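Local coordinates for protein salicylaldehyde dehydrogenase NahF (Pseudomonas putida, PDB 4JZ6) that probably oxidises salicylaldehyde to salicylate with NAD(+) as the electron acceptor, a step of naphthalene degradation, and belongs to the aldehyde dehydrogenase family, at residues A[344-358]-A[369-381]. Numbering follows the deposited sequence.
Sequences MVSPNSGERINGLFK and CGGMAQGAVMPAT
Asn354 and Ala373 meet through a pair of hydrogen bonds that ties helix 349-362 to the loop joining antiparallel strands 366-369 and 381-384, at the edge of a mixed beta sheet in the alpha/beta fold of this aldehyde dehydrogenase. Ala373 N points at Asn354 OD1 (2.9 Å) in the plane of the Asn354 side-chain carbonyl, on a lone pair of OD1, while Asn354 ND2 returns a bond to Ala373 O (3.0 Å). That second partner lies in the asparagine amide plane, yet the donor stands 58° out of the Ala373 carbonyl plane. Both ends of the amide are thus used, which fixes its rotation. One helical turn earlier, Gly350 CA approaches Ala373 CB to 3.7 Å; the missing side chain lets helix and loop come this close.

Phe357, its CG anti to the backbone N (chi1 -163°), presents one ring face to Met372. Met372 CG sits 3.6 Å from the centroid of the Phe357 ring, almost straight above the ring centre, a CH-pi contact; SD is farther above the same ring, a looser Met-aromatic contact. The extended chain carries Met372 CE on to the Phe357 CB and the Lys358 backbone. Met378 CE lies at the ring's edge and packs against Ile353 CG2 (3.7 Å), and Ile401 of the neighbouring strand touches both Phe357 and Met378.

At the other end, a type II' turn from Gln374 to Val377 meets the residues leading into the helix. The bent Met344 side chain brings CE to 3.4 Å from Gly375 O. Met344 N donates to Ala376 O (2.8 Å) in an almost straight bond, 171° at the hydrogen.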
loop_
_atom_site.group_PDB
_atom_site.type_symbol
_atom_site.label_atom_id
_atom_site.label_comp_id
_atom_site.label_asym_id
_atom_site.label_seq_id
_atom_site.Cartn_x
_atom_site.Cartn_y
_atom_site.Cartn_z
ATOM N N MET A 344 17.252 -28.686 -6.874
ATOM C CA MET A 344 16.719 -27.344 -7.065
ATOM C C MET A 344 15.723 -27.345 -8.212
ATOM O O MET A 344 15.526 -28.366 -8.862
ATOM C CB MET A 344 17.845 -26.341 -7.301
ATOM C CG MET A 344 18.730 -26.180 -6.086
ATOM S SD MET A 344 20.080 -25.011 -6.280
ATOM C CE MET A 344 21.026 -25.795 -7.585
ATOM N N VAL A 345 15.091 -26.203 -8.460
ATOM C CA VAL A 345 13.928 -26.154 -9.345
ATOM C C VAL A 345 14.269 -26.211 -10.832
ATOM O O VAL A 345 13.498 -26.744 -11.631
ATOM C CB VAL A 345 13.046 -24.904 -9.059
ATOM C CG1 VAL A 345 13.759 -23.628 -9.482
ATOM C CG2 VAL A 345 11.705 -25.012 -9.760
ATOM N N SER A 346 15.428 -25.678 -11.200
ATOM C CA SER A 346 15.751 -25.478 -12.606
ATOM C C SER A 346 17.218 -25.761 -12.881
ATOM O O SER A 346 18.069 -25.501 -12.031
ATOM C CB SER A 346 15.416 -24.039 -13.007
ATOM O OG SER A 346 15.782 -23.759 -14.347
ATOM N N PRO A 347 17.526 -26.275 -14.085
ATOM C CA PRO A 347 18.911 -26.568 -14.489
ATOM C C PRO A 347 19.702 -25.283 -14.711
ATOM O O PRO A 347 20.537 -25.214 -15.610
ATOM C CB PRO A 347 18.744 -27.291 -15.831
ATOM C CG PRO A 347 17.286 -27.667 -15.915
ATOM C CD PRO A 347 16.556 -26.637 -15.133
ATOM N N ASN A 348 19.436 -24.286 -13.878
ATOM C CA ASN A 348 19.920 -22.941 -14.078
ATOM C C ASN A 348 20.263 -22.379 -12.720
ATOM O O ASN A 348 21.070 -21.458 -12.595
ATOM C CB ASN A 348 18.802 -22.094 -14.687
ATOM C CG ASN A 348 19.152 -21.555 -16.054
ATOM O OD1 ASN A 348 18.551 -21.941 -17.057
ATOM N ND2 ASN A 348 20.120 -20.646 -16.103
ATOM N N SER A 349 19.620 -22.942 -11.703
ATOM C CA SER A 349 19.737 -22.453 -10.340
ATOM C C SER A 349 21.190 -22.457 -9.901
ATOM O O SER A 349 21.637 -21.550 -9.198
ATOM C CB SER A 349 18.908 -23.323 -9.398
ATOM O OG SER A 349 17.621 -23.572 -9.933
ATOM N N GLY A 350 21.923 -23.479 -10.330
ATOM C CA GLY A 350 23.325 -23.606 -9.979
ATOM C C GLY A 350 24.201 -22.633 -10.739
ATOM O O GLY A 350 25.289 -22.278 -10.290
ATOM N N GLU A 351 23.724 -22.200 -11.899
ATOM C CA GLU A 351 24.471 -21.269 -12.727
ATOM C C GLU A 351 24.524 -19.902 -12.049
ATOM O O GLU A 351 25.565 -19.242 -12.042
ATOM C CB GLU A 351 23.835 -21.173 -14.113
ATOM C CG GLU A 351 24.821 -21.281 -15.261
ATOM C CD GLU A 351 25.554 -19.979 -15.522
ATOM O OE1 GLU A 351 24.875 -18.965 -15.805
ATOM O OE2 GLU A 351 26.803 -19.970 -15.442
ATOM N N ARG A 352 23.400 -19.486 -11.468
ATOM C CA ARG A 352 23.359 -18.245 -10.693
ATOM C C ARG A 352 24.213 -18.350 -9.435
ATOM O O ARG A 352 25.014 -17.464 -9.144
ATOM C CB ARG A 352 21.927 -17.886 -10.298
ATOM C CG ARG A 352 21.060 -17.401 -11.442
ATOM C CD ARG A 352 19.808 -16.711 -10.913
ATOM N NE ARG A 352 19.034 -16.070 -11.975
ATOM C CZ ARG A 352 17.945 -15.336 -11.764
ATOM N NH1 ARG A 352 17.301 -14.788 -12.788
ATOM N NH2 ARG A 352 17.498 -15.146 -10.528
ATOM N N ILE A 353 24.027 -19.438 -8.696
ATOM C CA ILE A 353 24.756 -19.688 -7.457
ATOM C C ILE A 353 26.267 -19.701 -7.668
ATOM O O ILE A 353 27.008 -19.082 -6.905
ATOM C CB ILE A 353 24.309 -21.015 -6.814
ATOM C CG1 ILE A 353 22.842 -20.913 -6.387
ATOM C CG2 ILE A 353 25.189 -21.368 -5.624
ATOM C CD1 ILE A 353 22.266 -22.188 -5.827
ATOM N N ASN A 354 26.720 -20.395 -8.709
ATOM C CA ASN A 354 28.146 -20.465 -9.011
ATOM C C ASN A 354 28.779 -19.109 -9.317
ATOM O O ASN A 354 29.914 -18.850 -8.922
ATOM C CB ASN A 354 28.415 -21.450 -10.148
ATOM C CG ASN A 354 28.134 -22.883 -9.749
ATOM O OD1 ASN A 354 28.133 -23.219 -8.562
ATOM N ND2 ASN A 354 27.884 -23.734 -10.737
ATOM N N GLY A 355 28.049 -18.252 -10.023
ATOM C CA GLY A 355 28.499 -16.888 -10.247
ATOM C C GLY A 355 28.750 -16.205 -8.916
ATOM O O GLY A 355 29.794 -15.586 -8.709
ATOM N N LEU A 356 27.791 -16.343 -8.004
ATOM C CA LEU A 356 27.918 -15.817 -6.648
ATOM C C LEU A 356 29.053 -16.507 -5.883
ATOM O O LEU A 356 29.804 -15.864 -5.146
ATOM C CB LEU A 356 26.597 -15.989 -5.890
ATOM C CG LEU A 356 25.472 -14.957 -6.052
ATOM C CD1 LEU A 356 25.873 -13.635 -5.434
ATOM C CD2 LEU A 356 25.074 -14.748 -7.500
ATOM N N PHE A 357 29.164 -17.820 -6.076
ATOM C CA PHE A 357 30.153 -18.659 -5.404
ATOM C C PHE A 357 31.581 -18.274 -5.815
ATOM O O PHE A 357 32.441 -18.054 -4.959
ATOM C CB PHE A 357 29.859 -20.123 -5.752
ATOM C CG PHE A 357 30.517 -21.137 -4.849
ATOM C CD1 PHE A 357 31.879 -21.110 -4.599
ATOM C CD2 PHE A 357 29.761 -22.150 -4.277
ATOM C CE1 PHE A 357 32.474 -22.059 -3.782
ATOM C CE2 PHE A 357 30.347 -23.105 -3.461
ATOM C CZ PHE A 357 31.705 -23.058 -3.213
ATOM N N LYS A 358 31.834 -18.203 -7.119
ATOM C CA LYS A 358 33.160 -17.851 -7.616
ATOM C C LYS A 358 33.591 -16.480 -7.112
ATOM O O LYS A 358 34.724 -16.305 -6.663
ATOM C CB LYS A 358 33.206 -17.874 -9.147
ATOM C CG LYS A 358 34.579 -17.517 -9.711
ATOM C CD LYS A 358 34.567 -17.279 -11.222
ATOM C CE LYS A 358 35.979 -16.982 -11.737
ATOM N NZ LYS A 358 36.020 -16.682 -13.199
ATOM N N CYS A 369 32.364 -26.141 4.083
ATOM C CA CYS A 369 31.750 -27.410 3.709
ATOM C C CYS A 369 30.992 -27.264 2.392
ATOM O O CYS A 369 30.563 -26.166 2.030
ATOM C CB CYS A 369 30.827 -27.935 4.821
ATOM S SG CYS A 369 29.074 -27.597 4.587
ATOM N N GLY A 370 30.842 -28.371 1.672
ATOM C CA GLY A 370 30.107 -28.359 0.425
ATOM C C GLY A 370 30.992 -28.159 -0.787
ATOM O O GLY A 370 32.170 -28.526 -0.794
ATOM N N GLY A 371 30.415 -27.572 -1.826
ATOM C CA GLY A 371 31.106 -27.390 -3.089
ATOM C C GLY A 371 30.191 -26.655 -4.044
ATOM O O GLY A 371 29.093 -26.245 -3.659
ATOM N N MET A 372 30.626 -26.473 -5.285
ATOM C CA MET A 372 29.813 -25.740 -6.252
ATOM C C MET A 372 28.664 -26.588 -6.761
ATOM O O MET A 372 28.497 -27.735 -6.352
ATOM C CB MET A 372 30.653 -25.222 -7.418
ATOM C CG MET A 372 31.205 -23.823 -7.207
ATOM S SD MET A 372 32.183 -23.237 -8.600
ATOM C CE MET A 372 32.167 -21.470 -8.298
ATOM N N ALA A 373 27.872 -26.013 -7.655
ATOM C CA ALA A 373 26.678 -26.679 -8.143
ATOM C C ALA A 373 26.805 -27.076 -9.607
ATOM O O ALA A 373 27.776 -26.738 -10.284
ATOM C CB ALA A 373 25.460 -25.787 -7.941
ATOM N N GLN A 374 25.811 -27.812 -10.083
ATOM C CA GLN A 374 25.716 -28.162 -11.488
ATOM C C GLN A 374 24.251 -28.407 -11.800
ATOM O O GLN A 374 23.662 -29.364 -11.303
ATOM C CB GLN A 374 26.536 -29.412 -11.792
ATOM C CG GLN A 374 26.633 -29.710 -13.272
ATOM C CD GLN A 374 27.346 -28.613 -14.036
ATOM O OE1 GLN A 374 28.420 -28.159 -13.633
ATOM N NE2 GLN A 374 26.750 -28.176 -15.142
ATOM N N GLY A 375 23.662 -27.538 -12.614
ATOM C CA GLY A 375 22.238 -27.608 -12.876
ATOM C C GLY A 375 21.478 -27.437 -11.577
ATOM O O GLY A 375 21.670 -26.453 -10.863
ATOM N N ALA A 376 20.630 -28.407 -11.256
ATOM C CA ALA A 376 19.822 -28.327 -10.047
ATOM C C ALA A 376 20.392 -29.174 -8.916
ATOM O O ALA A 376 19.742 -29.366 -7.891
ATOM C CB ALA A 376 18.390 -28.729 -10.343
ATOM N N VAL A 377 21.610 -29.669 -9.101
ATOM C CA VAL A 377 22.246 -30.517 -8.099
ATOM C C VAL A 377 23.381 -29.788 -7.371
ATOM O O VAL A 377 24.300 -29.259 -8.002
ATOM C CB VAL A 377 22.781 -31.819 -8.735
ATOM C CG1 VAL A 377 23.355 -32.737 -7.671
ATOM C CG2 VAL A 377 21.679 -32.521 -9.505
ATOM N N MET A 378 23.308 -29.763 -6.041
ATOM C CA MET A 378 24.310 -29.090 -5.217
ATOM C C MET A 378 24.355 -29.718 -3.834
ATOM O O MET A 378 23.313 -30.022 -3.257
ATOM C CB MET A 378 23.975 -27.602 -5.084
ATOM C CG MET A 378 25.038 -26.765 -4.371
ATOM S SD MET A 378 24.651 -24.994 -4.360
ATOM C CE MET A 378 26.185 -24.327 -3.728
ATOM N N PRO A 379 25.566 -29.938 -3.299
ATOM C CA PRO A 379 25.690 -30.377 -1.906
ATOM C C PRO A 379 25.425 -29.217 -0.957
ATOM O O PRO A 379 25.561 -28.063 -1.364
ATOM C CB PRO A 379 27.152 -30.817 -1.806
ATOM C CG PRO A 379 27.852 -30.105 -2.917
ATOM C CD PRO A 379 26.854 -29.980 -4.016
ATOM N N ALA A 380 25.035 -29.517 0.278
ATOM C CA ALA A 380 24.863 -28.477 1.282
ATOM C C ALA A 380 26.185 -27.739 1.460
ATOM O O ALA A 380 27.215 -28.349 1.744
ATOM C CB ALA A 380 24.401 -29.070 2.595
ATOM N N THR A 381 26.150 -26.424 1.276
ATOM C CA THR A 381 27.367 -25.624 1.239
ATOM C C THR A 381 27.327 -24.455 2.229
ATOM O O THR A 381 26.335 -23.737 2.311
ATOM C CB THR A 381 27.613 -25.088 -0.190
ATOM O OG1 THR A 381 27.648 -26.180 -1.118
ATOM C CG2 THR A 381 28.924 -24.331 -0.271
#